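Local coordinates for protein glutamate--tRNA ligase (Methanothermobacter thermautotrophicus, PDB 3AII) that probably attaches glutamate to the acceptor end of its tRNA in two steps, activating the amino acid first with ATP, as a non-discriminating class I synthetase, at residues V190-P195 against L219-E224; R223-M228 against Y268-M273; G231-R236 against M254-A259. All coordinates share one frame; numbering follows the deposited sequence. Where two conformers were deposited one is given.

Interaction 1 (V190-P195 against L219-E224); sequences VCTCRP and LQRWRE. With ZN (zinc ion), chain D.
Arg-221 reaches from its helix along the end of a β-strand, and Val-190 lies beside the root of its side chain. The two side chains run antiparallel, with CB of Val-190 3.6 Å from CB of Arg-221. With CG anti to the carbonyl carbon (chi1 -70°) and the chain extended from there to NE, the arginine carries its guanidinium past the valine to the strand's last peptides. There NH1 of Arg-221 gives a hydrogen bond to O of Val-190 at 2.9 Å, bent to 140° at the hydrogen and tilted from both the carbonyl and the guanidinium plane. The CG2 methyl of Val-190 sits against the helix backbone, 3.6 Å from N of Trp-222. This strand end opens the four-cysteine zinc site of the catalytic domain: Cys-191 and Cys-193 bind the zinc ion through SG, Cys-208 and Cys-210 complete the site, and N of Cys-193 donates to SG of Cys-191 at 3.5 Å. Between the two cysteines, Thr-192 stands across the arginine, laying CG2 over one face of the guanidinium, 3.8 Å from NH1 of Arg-221, while OG1 of Thr-192 is 3.1 Å from the same NH1 but poorly angled for a hydrogen bond.

Interaction 2 (R223-M228 against Y268-M273); sequences REMFEM and YRVYPM
Phe-226 turns one ring face to Val-270, whose CG2 stands almost exactly over the centre, 3.7 Å from the ring centroid and 5° off the normal. This is a CH-pi contact in which a single methyl meets all six ring carbons at similar range. The phenylalanine leaves its backbone pointing away, and its first torsion, with CG beside the backbone N (chi1 -74°), brings the ring back over the methyl. The same CG2 of Val-270 lies 4.3 Å from CB of Met-225.

Arg-269 works on the polar side of residues 225-228. Bent at chi3 (64°), its chain passes close to the carbonyl of Phe-226 and puts that oxygen over one face of the guanidinium, 3.3 Å from NE of Arg-269 but badly angled for a bond. NH1 of Arg-269 instead donates to O of Met-228 at 2.9 Å, with the oxygen near the guanidinium plane although the donor stands above the carbonyl plane. OE2 of Glu-227 lies over a face too, 4.3 Å from NH2 of Arg-269, so its pull is one of charge alone. A leucine at Arg-269 would probably leave the Met-228 carbonyl without this donor and Glu-227 without its nearby positive charge.

Around this contact, Tyr-176 of helix 172-184 and Trp-222 of helix 215-224 both meet the Phe-226 ring edge-to-face, and Tyr-176 is also hydrogen-bonded to O of Val-270 through its hydroxyl; Met-225 and Met-228 reach Ile-256, so residues 225-228 pack against strands 252-256 and 270-272 of the antiparallel sheet.

Interaction 3 (G231-R236 against M254-A259); sequences GSAVVR and MRIVEA
Val-235 and Met-254 form an antiparallel hydrogen-bonded pair, their short strands running at 171° with axes 4.9 Å apart. One of the two bonds is firm, N of Val-235 to O of Met-254 at 3.0 Å; the return bond from N of Met-254 to O of Val-235 is weak. The Met-254 carbonyl also receives a CA-H...O contact from Val-234. The paired side chains leave the same face of the sheet together and pack with CG2 of Val-235 3.7 Å from CB of Met-254. The methionine then bends at chi2 (-73°), which carries its sulfur away from the valine, and the residue packs against Tyr-175, Tyr-176 and Thr-179 of helix 172-184.

These are the two inner strands of a four-stranded antiparallel sheet within the catalytic domain, linked in sequence order, so that each strand pairs with the next along the chain. Strand 188-191 flanks 234-237, and 270-272 flanks 252-256.

Beyond the direct pairing the backbones separate and a water fills the step. It donates to O of Ala-233 at 2.8 Å and accepts from N of Ile-256 at 2.9 Å, joining two peptide groups that do not bond each other directly. Farther on, N of Gly-231 makes a weak bond to O of Ile-256. Ile-256 turns its side chain toward the incoming loop: its CG1 is anti to the carbonyl carbon (chi1 -59°), and CD1 of Ile-256 comes 3.7 Å from OG of Ser-232 and 4.4 Å from CB of Ala-233. The serine hydroxyl has its polar partner in the Lys-229 carbonyl, so what it offers the isoleucine is packing.

In the fold
From the N terminus, strand 188-191 runs into the four-cysteine zinc site, and interaction 1 closes the first loop when helix 215-224 returns to that strand. The helix end, with Arg-223 and Glu-224 common to both contacts, opens interaction 2, a longer loop closing at strand 270-272. Within that loop lies interaction 3, the pairing of strands 234-237 and 252-256; it begins after interaction 1 has ended. Interactions 1 and 2 set helix 215-224 and residues 225-228 against the two outermost strands of one sheet; interaction 3 pairs the two inner ones. Trp-222 joins them, touching Val-235, Met-254 and Val-270, while backbone pairing of Cys-191 with Val-234 and of Tyr-271 with Arg-255 adds the outer strands.

Interaction 1 (V190-P195 against L219-E224)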
loop_
_atom_site.group_PDB
_atom_site.type_symbol
_atom_site.label_atom_id
_atom_site.label_comp_id
_atom_site.label_asym_id
_atom_site.label_seq_id
_atom_site.Cartn_x
_atom_site.Cartn_y
_atom_site.Cartn_z
ATOM N N VAL A 190 6.532 31.458 -23.460
ATOM C CA VAL A 190 6.599 30.273 -24.311
ATOM C C VAL A 190 7.960 30.172 -24.972
ATOM O O VAL A 190 8.344 31.038 -25.764
ATOM C CB VAL A 190 5.519 30.262 -25.378
ATOM C CG1 VAL A 190 5.635 28.974 -26.207
ATOM C CG2 VAL A 190 4.135 30.371 -24.727
ATOM N N CYS A 191 8.679 29.108 -24.640
ATOM C CA CYS A 191 10.035 28.920 -25.130
ATOM C C CYS A 191 10.053 27.911 -26.260
ATOM O O CYS A 191 9.627 26.763 -26.101
ATOM C CB CYS A 191 10.947 28.445 -24.012
ATOM S SG CYS A 191 12.663 28.254 -24.537
ATOM N N THR A 192 10.571 28.358 -27.402
ATOM C CA THR A 192 10.671 27.535 -28.597
ATOM C C THR A 192 12.113 27.104 -28.860
ATOM O O THR A 192 12.410 26.547 -29.914
ATOM C CB THR A 192 10.169 28.312 -29.832
ATOM O OG1 THR A 192 10.800 29.600 -29.869
ATOM C CG2 THR A 192 8.655 28.504 -29.770
ATOM N N CYS A 193 13.005 27.371 -27.906
ATOM C CA CYS A 193 14.415 26.988 -28.025
ATOM C C CYS A 193 14.578 25.482 -28.059
ATOM O O CYS A 193 13.777 24.756 -27.485
ATOM C CB CYS A 193 15.233 27.528 -26.847
ATOM S SG CYS A 193 15.406 29.329 -26.789
ATOM N N ARG A 194 15.630 25.016 -28.721
ATOM C CA ARG A 194 16.013 23.618 -28.613
ATOM C C ARG A 194 16.452 23.399 -27.172
ATOM O O ARG A 194 17.261 24.164 -26.648
ATOM C CB ARG A 194 17.160 23.299 -29.574
ATOM C CG ARG A 194 16.889 23.712 -31.013
ATOM C CD ARG A 194 15.708 22.954 -31.608
ATOM N NE ARG A 194 15.060 23.711 -32.679
ATOM C CZ ARG A 194 14.173 23.206 -33.532
ATOM N NH1 ARG A 194 13.827 21.927 -33.455
ATOM N NH2 ARG A 194 13.635 23.977 -34.470
ATOM N N PRO A 195 15.910 22.364 -26.521
ATOM C CA PRO A 195 16.187 22.135 -25.100
ATOM C C PRO A 195 17.666 22.193 -24.695
ATOM O O PRO A 195 17.957 22.754 -23.643
ATOM C CB PRO A 195 15.595 20.750 -24.854
ATOM C CG PRO A 195 14.431 20.694 -25.807
ATOM C CD PRO A 195 14.876 21.445 -27.036
ATOM N N LEU A 219 1.220 35.172 -25.809
ATOM C CA LEU A 219 -0.117 34.603 -25.861
ATOM C C LEU A 219 -0.342 33.938 -27.214
ATOM O O LEU A 219 -0.976 32.889 -27.308
ATOM C CB LEU A 219 -1.166 35.694 -25.611
ATOM C CG LEU A 219 -2.598 35.238 -25.341
ATOM C CD1 LEU A 219 -2.658 34.465 -24.027
ATOM C CD2 LEU A 219 -3.559 36.445 -25.318
ATOM N N GLN A 220 0.185 34.564 -28.265
ATOM C CA GLN A 220 0.115 33.983 -29.599
ATOM C C GLN A 220 0.883 32.651 -29.667
ATOM O O GLN A 220 0.388 31.677 -30.229
ATOM C CB GLN A 220 0.653 34.978 -30.637
ATOM C CG GLN A 220 0.859 34.384 -32.020
ATOM C CD GLN A 220 -0.434 33.999 -32.688
ATOM O OE1 GLN A 220 -1.483 34.595 -32.433
ATOM N NE2 GLN A 220 -0.371 32.998 -33.559
ATOM N N ARG A 221 2.079 32.611 -29.091
ATOM C CA ARG A 221 2.858 31.374 -29.073
ATOM C C ARG A 221 2.139 30.302 -28.266
ATOM O O ARG A 221 2.179 29.118 -28.609
ATOM C CB ARG A 221 4.223 31.595 -28.445
ATOM C CG ARG A 221 5.190 32.435 -29.284
ATOM C CD ARG A 221 6.583 32.274 -28.703
ATOM N NE ARG A 221 7.634 32.842 -29.547
ATOM C CZ ARG A 221 8.929 32.648 -29.332
ATOM N NH1 ARG A 221 9.320 31.897 -28.310
ATOM N NH2 ARG A 221 9.834 33.192 -30.139
ATOM N N TRP A 222 1.504 30.731 -27.181
ATOM C CA TRP A 222 0.752 29.818 -26.318
ATOM C C TRP A 222 -0.358 29.166 -27.120
ATOM O O TRP A 222 -0.516 27.941 -27.105
ATOM C CB TRP A 222 0.198 30.566 -25.090
ATOM C CG TRP A 222 -0.916 29.863 -24.339
ATOM C CD1 TRP A 222 -2.205 30.303 -24.179
ATOM C CD2 TRP A 222 -0.839 28.605 -23.666
ATOM N NE1 TRP A 222 -2.928 29.406 -23.446
ATOM C CE2 TRP A 222 -2.120 28.348 -23.114
ATOM C CE3 TRP A 222 0.184 27.670 -23.470
ATOM C CZ2 TRP A 222 -2.403 27.204 -22.374
ATOM C CZ3 TRP A 222 -0.099 26.521 -22.739
ATOM C CH2 TRP A 222 -1.381 26.297 -22.202
ATOM N N ARG A 223 -1.112 29.975 -27.859
ATOM C CA ARG A 223 -2.239 29.446 -28.613
ATOM C C ARG A 223 -1.747 28.509 -29.704
ATOM O O ARG A 223 -2.394 27.509 -30.035
ATOM C CB ARG A 223 -3.081 30.598 -29.182
ATOM C CG ARG A 223 -3.872 31.300 -28.089
ATOM C CD ARG A 223 -4.849 32.337 -28.644
ATOM N NE ARG A 223 -5.752 32.802 -27.591
ATOM C CZ ARG A 223 -5.960 34.077 -27.283
ATOM N NH1 ARG A 223 -5.339 35.038 -27.956
ATOM N NH2 ARG A 223 -6.798 34.393 -26.305
ATOM N N GLU A 224 -0.556 28.791 -30.213
ATOM C CA GLU A 224 0.015 27.961 -31.262
ATOM C C GLU A 224 0.401 26.575 -30.761
ATOM O O GLU A 224 0.371 25.609 -31.525
ATOM C CB GLU A 224 1.237 28.638 -31.869
ATOM C CG GLU A 224 0.912 29.901 -32.636
ATOM C CD GLU A 224 2.166 30.598 -33.114
ATOM O OE1 GLU A 224 2.056 31.730 -33.624
ATOM O OE2 GLU A 224 3.258 30.003 -32.968
HETATM ZN ZN ZN D . 13.651 30.188 -25.442
#

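Interaction 2 (R223-M228 against Y268-M273)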
loop_
_atom_site.group_PDB
_atom_site.type_symbol
_atom_site.label_atom_id
_atom_site.label_comp_id
_atom_site.label_asym_id
_atom_site.label_seq_id
_atom_site.Cartn_x
_atom_site.Cartn_y
_atom_site.Cartn_z
ATOM N N ARG A 223 -1.112 29.975 -27.859
ATOM C CA ARG A 223 -2.239 29.446 -28.613
ATOM C C ARG A 223 -1.747 28.509 -29.704
ATOM O O ARG A 223 -2.394 27.509 -30.035
ATOM C CB ARG A 223 -3.081 30.598 -29.182
ATOM C CG ARG A 223 -3.872 31.300 -28.089
ATOM C CD ARG A 223 -4.849 32.337 -28.644
ATOM N NE ARG A 223 -5.752 32.802 -27.591
ATOM C CZ ARG A 223 -5.960 34.077 -27.283
ATOM N NH1 ARG A 223 -5.339 35.038 -27.956
ATOM N NH2 ARG A 223 -6.798 34.393 -26.305
ATOM N N GLU A 224 -0.556 28.791 -30.213
ATOM C CA GLU A 224 0.015 27.961 -31.262
ATOM C C GLU A 224 0.401 26.575 -30.761
ATOM O O GLU A 224 0.371 25.609 -31.525
ATOM C CB GLU A 224 1.237 28.638 -31.869
ATOM C CG GLU A 224 0.912 29.901 -32.636
ATOM C CD GLU A 224 2.166 30.598 -33.114
ATOM O OE1 GLU A 224 2.056 31.730 -33.624
ATOM O OE2 GLU A 224 3.258 30.003 -32.968
ATOM N N MET A 225 0.749 26.472 -29.480
ATOM C CA MET A 225 1.155 25.182 -28.914
ATOM C C MET A 225 0.106 24.104 -29.127
ATOM O O MET A 225 0.424 22.927 -29.200
ATOM C CB MET A 225 1.484 25.308 -27.424
ATOM C CG MET A 225 2.800 26.016 -27.154
ATOM S SD MET A 225 3.201 26.170 -25.392
ATOM C CE MET A 225 3.333 24.455 -24.897
ATOM N N PHE A 226 -1.147 24.518 -29.265
ATOM C CA PHE A 226 -2.240 23.578 -29.377
ATOM C C PHE A 226 -2.273 22.849 -30.713
ATOM O O PHE A 226 -3.024 21.881 -30.873
ATOM C CB PHE A 226 -3.562 24.298 -29.084
ATOM C CG PHE A 226 -3.747 24.595 -27.628
ATOM C CD1 PHE A 226 -3.044 25.630 -27.024
ATOM C CD2 PHE A 226 -4.569 23.793 -26.846
ATOM C CE1 PHE A 226 -3.193 25.888 -25.666
ATOM C CE2 PHE A 226 -4.720 24.045 -25.499
ATOM C CZ PHE A 226 -4.029 25.095 -24.906
ATOM N N GLU A 227 -1.442 23.295 -31.658
ATOM C CA GLU A 227 -1.331 22.625 -32.953
ATOM C C GLU A 227 0.112 22.248 -33.274
ATOM O O GLU A 227 0.451 21.962 -34.429
ATOM C CB GLU A 227 -1.894 23.507 -34.068
ATOM C CG GLU A 227 -3.372 23.822 -33.906
ATOM C CD GLU A 227 -4.244 22.592 -34.048
ATOM O OE1 GLU A 227 -5.330 22.556 -33.430
ATOM O OE2 GLU A 227 -3.842 21.658 -34.773
ATOM N N MET A 228 0.967 22.261 -32.260
ATOM C CA MET A 228 2.373 21.920 -32.470
ATOM C C MET A 228 2.656 20.483 -32.063
ATOM O O MET A 228 1.831 19.829 -31.428
ATOM C CB MET A 228 3.275 22.892 -31.722
ATOM C CG MET A 228 3.167 24.313 -32.283
ATOM S SD MET A 228 4.146 25.502 -31.364
ATOM C CE MET A 228 5.794 24.932 -31.778
ATOM N N TYR A 268 -7.042 16.694 -25.710
ATOM C CA TYR A 268 -5.995 17.624 -25.306
ATOM C C TYR A 268 -4.622 17.133 -25.726
ATOM O O TYR A 268 -4.353 15.935 -25.710
ATOM C CB TYR A 268 -5.992 17.788 -23.783
ATOM C CG TYR A 268 -7.322 18.210 -23.217
ATOM C CD1 TYR A 268 -8.126 17.307 -22.525
ATOM C CD2 TYR A 268 -7.771 19.502 -23.378
ATOM C CE1 TYR A 268 -9.351 17.695 -21.999
ATOM C CE2 TYR A 268 -8.999 19.904 -22.857
ATOM C CZ TYR A 268 -9.779 18.997 -22.171
ATOM O OH TYR A 268 -10.992 19.406 -21.656
ATOM N N ARG A 269 -3.754 18.071 -26.080
ATOM C CA ARG A 269 -2.353 17.737 -26.297
ATOM C C ARG A 269 -1.443 18.618 -25.455
ATOM O O ARG A 269 -0.247 18.385 -25.385
ATOM C CB ARG A 269 -1.978 17.873 -27.771
ATOM C CG ARG A 269 -1.874 19.306 -28.242
ATOM C CD ARG A 269 -1.326 19.373 -29.664
ATOM N NE ARG A 269 -2.226 18.735 -30.624
ATOM C CZ ARG A 269 -1.968 18.633 -31.923
ATOM N NH1 ARG A 269 -0.833 19.118 -32.409
ATOM N NH2 ARG A 269 -2.838 18.043 -32.732
ATOM N N VAL A 270 -1.997 19.642 -24.815
ATOM C CA VAL A 270 -1.149 20.507 -23.998
ATOM C C VAL A 270 -1.438 20.188 -22.534
ATOM O O VAL A 270 -2.580 20.335 -22.083
ATOM C CB VAL A 270 -1.396 22.004 -24.280
ATOM C CG1 VAL A 270 -0.458 22.849 -23.429
ATOM C CG2 VAL A 270 -1.179 22.329 -25.767
ATOM N N TYR A 271 -0.411 19.735 -21.809
ATOM C CA TYR A 271 -0.589 19.213 -20.447
ATOM C C TYR A 271 0.270 19.955 -19.432
ATOM O O TYR A 271 1.411 20.326 -19.726
ATOM C CB TYR A 271 -0.199 17.733 -20.402
ATOM C CG TYR A 271 -1.256 16.830 -20.977
ATOM C CD1 TYR A 271 -1.292 16.540 -22.337
ATOM C CD2 TYR A 271 -2.236 16.294 -20.158
ATOM C CE1 TYR A 271 -2.276 15.703 -22.851
ATOM C CE2 TYR A 271 -3.207 15.474 -20.660
ATOM C CZ TYR A 271 -3.227 15.189 -22.004
ATOM O OH TYR A 271 -4.214 14.354 -22.470
ATOM N N PRO A 272 -0.262 20.157 -18.218
ATOM C CA PRO A 272 0.527 20.811 -17.174
ATOM C C PRO A 272 1.525 19.848 -16.555
ATOM O O PRO A 272 1.290 18.625 -16.469
ATOM C CB PRO A 272 -0.531 21.200 -16.132
ATOM C CG PRO A 272 -1.554 20.121 -16.259
ATOM C CD PRO A 272 -1.634 19.870 -17.768
ATOM N N MET A 273 2.653 20.408 -16.135
ATOM C CA MET A 273 3.591 19.691 -15.290
ATOM C C MET A 273 3.133 19.791 -13.849
ATOM O O MET A 273 2.419 20.740 -13.469
ATOM C CB MET A 273 5.000 20.260 -15.436
ATOM C CG MET A 273 5.554 20.145 -16.838
ATOM S SD MET A 273 5.672 18.424 -17.341
ATOM C CE MET A 273 7.095 17.877 -16.405
#

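Interaction 3 (G231-R236 against M254-A259)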
loop_
_atom_site.group_PDB
_atom_site.type_symbol
_atom_site.label_atom_id
_atom_site.label_comp_id
_atom_site.label_asym_id
_atom_site.label_seq_id
_atom_site.Cartn_x
_atom_site.Cartn_y
_atom_site.Cartn_z
ATOM N N GLY A 231 6.931 17.876 -27.711
ATOM C CA GLY A 231 8.296 18.304 -27.439
ATOM C C GLY A 231 8.822 19.555 -28.147
ATOM O O GLY A 231 9.975 19.936 -27.945
ATOM N N SER A 232 7.994 20.224 -28.944
ATOM C CA SER A 232 8.472 21.328 -29.778
ATOM C C SER A 232 8.477 22.703 -29.104
ATOM O O SER A 232 9.126 23.626 -29.582
ATOM C CB SER A 232 7.665 21.418 -31.077
ATOM O OG SER A 232 6.301 21.694 -30.805
ATOM N N ALA A 233 7.734 22.846 -28.016
ATOM C CA ALA A 233 7.678 24.121 -27.310
ATOM C C ALA A 233 7.176 23.833 -25.902
ATOM O O ALA A 233 6.436 22.881 -25.693
ATOM C CB ALA A 233 6.733 25.088 -28.022
ATOM N N VAL A 234 7.594 24.657 -24.948
ATOM C CA VAL A 234 7.124 24.528 -23.570
ATOM C C VAL A 234 6.778 25.909 -23.021
ATOM O O VAL A 234 7.235 26.935 -23.543
ATOM C CB VAL A 234 8.182 23.862 -22.669
ATOM C CG1 VAL A 234 8.347 22.394 -23.062
ATOM C CG2 VAL A 234 9.509 24.612 -22.761
ATOM N N VAL A 235 5.937 25.944 -21.995
ATOM C CA VAL A 235 5.810 27.141 -21.178
ATOM C C VAL A 235 6.758 27.019 -19.991
ATOM O O VAL A 235 6.803 25.972 -19.327
ATOM C CB VAL A 235 4.357 27.337 -20.662
ATOM C CG1 VAL A 235 4.250 28.605 -19.808
ATOM C CG2 VAL A 235 3.380 27.431 -21.818
ATOM N N ARG A 236 7.527 28.078 -19.746
ATOM C CA ARG A 236 8.454 28.136 -18.616
ATOM C C ARG A 236 8.046 29.228 -17.645
ATOM O O ARG A 236 7.653 30.311 -18.055
ATOM C CB ARG A 236 9.877 28.406 -19.116
ATOM C CG ARG A 236 10.443 27.248 -19.915
ATOM C CD ARG A 236 11.866 27.536 -20.387
ATOM N NE ARG A 236 12.415 26.356 -21.061
ATOM C CZ ARG A 236 12.883 25.285 -20.428
ATOM N NH1 ARG A 236 12.892 25.233 -19.104
ATOM N NH2 ARG A 236 13.356 24.259 -21.121
ATOM N N MET A 254 4.150 23.783 -18.734
ATOM C CA MET A 254 3.264 23.156 -19.734
ATOM C C MET A 254 4.080 22.518 -20.839
ATOM O O MET A 254 5.054 23.117 -21.307
ATOM C CB MET A 254 2.361 24.194 -20.417
ATOM C CG MET A 254 1.251 24.782 -19.609
ATOM S SD MET A 254 -0.066 23.534 -19.405
ATOM C CE MET A 254 -1.343 24.467 -18.569
ATOM N N ARG A 255 3.659 21.329 -21.276
ATOM C CA ARG A 255 4.319 20.639 -22.380
ATOM C C ARG A 255 3.294 20.101 -23.363
ATOM O O ARG A 255 2.108 20.038 -23.060
ATOM C CB ARG A 255 5.178 19.490 -21.863
ATOM C CG ARG A 255 4.389 18.455 -21.090
ATOM C CD ARG A 255 5.229 17.285 -20.643
ATOM N NE ARG A 255 4.396 16.252 -20.042
ATOM C CZ ARG A 255 4.874 15.141 -19.492
ATOM N NH1 ARG A 255 4.045 14.248 -18.968
ATOM N NH2 ARG A 255 6.184 14.925 -19.464
ATOM N N ILE A 256 3.768 19.712 -24.542
ATOM C CA ILE A 256 2.896 19.143 -25.557
ATOM C C ILE A 256 3.113 17.633 -25.573
ATOM O O ILE A 256 4.251 17.184 -25.653
ATOM C CB ILE A 256 3.224 19.720 -26.948
ATOM C CG1 ILE A 256 3.063 21.249 -26.956
ATOM C CG2 ILE A 256 2.328 19.072 -28.004
ATOM C CD1 ILE A 256 3.679 21.948 -28.174
ATOM N N VAL A 257 2.030 16.864 -25.474
ATOM C CA VAL A 257 2.105 15.403 -25.483
ATOM C C VAL A 257 1.056 14.884 -26.443
ATOM O O VAL A 257 -0.130 15.192 -26.296
ATOM C CB VAL A 257 1.813 14.808 -24.092
ATOM C CG1 VAL A 257 1.946 13.269 -24.106
ATOM C CG2 VAL A 257 2.721 15.435 -23.039
ATOM N N GLU A 258 1.480 14.106 -27.432
ATOM C CA GLU A 258 0.522 13.567 -28.386
ATOM C C GLU A 258 0.226 12.127 -28.035
ATOM O O GLU A 258 0.888 11.208 -28.510
ATOM C CB GLU A 258 1.057 13.683 -29.812
ATOM C CG GLU A 258 1.377 15.109 -30.232
ATOM C CD GLU A 258 1.857 15.182 -31.672
ATOM O OE1 GLU A 258 1.035 14.933 -32.581
ATOM O OE2 GLU A 258 3.051 15.485 -31.898
ATOM N N ALA A 259 -0.758 11.934 -27.170
ATOM C CA ALA A 259 -1.094 10.598 -26.700
ATOM C C ALA A 259 -2.545 10.565 -26.252
ATOM O O ALA A 259 -3.067 11.556 -25.759
ATOM C CB ALA A 259 -0.175 10.188 -25.544
HETATM O O HOH W 1 6.487 20.074 -25.418
#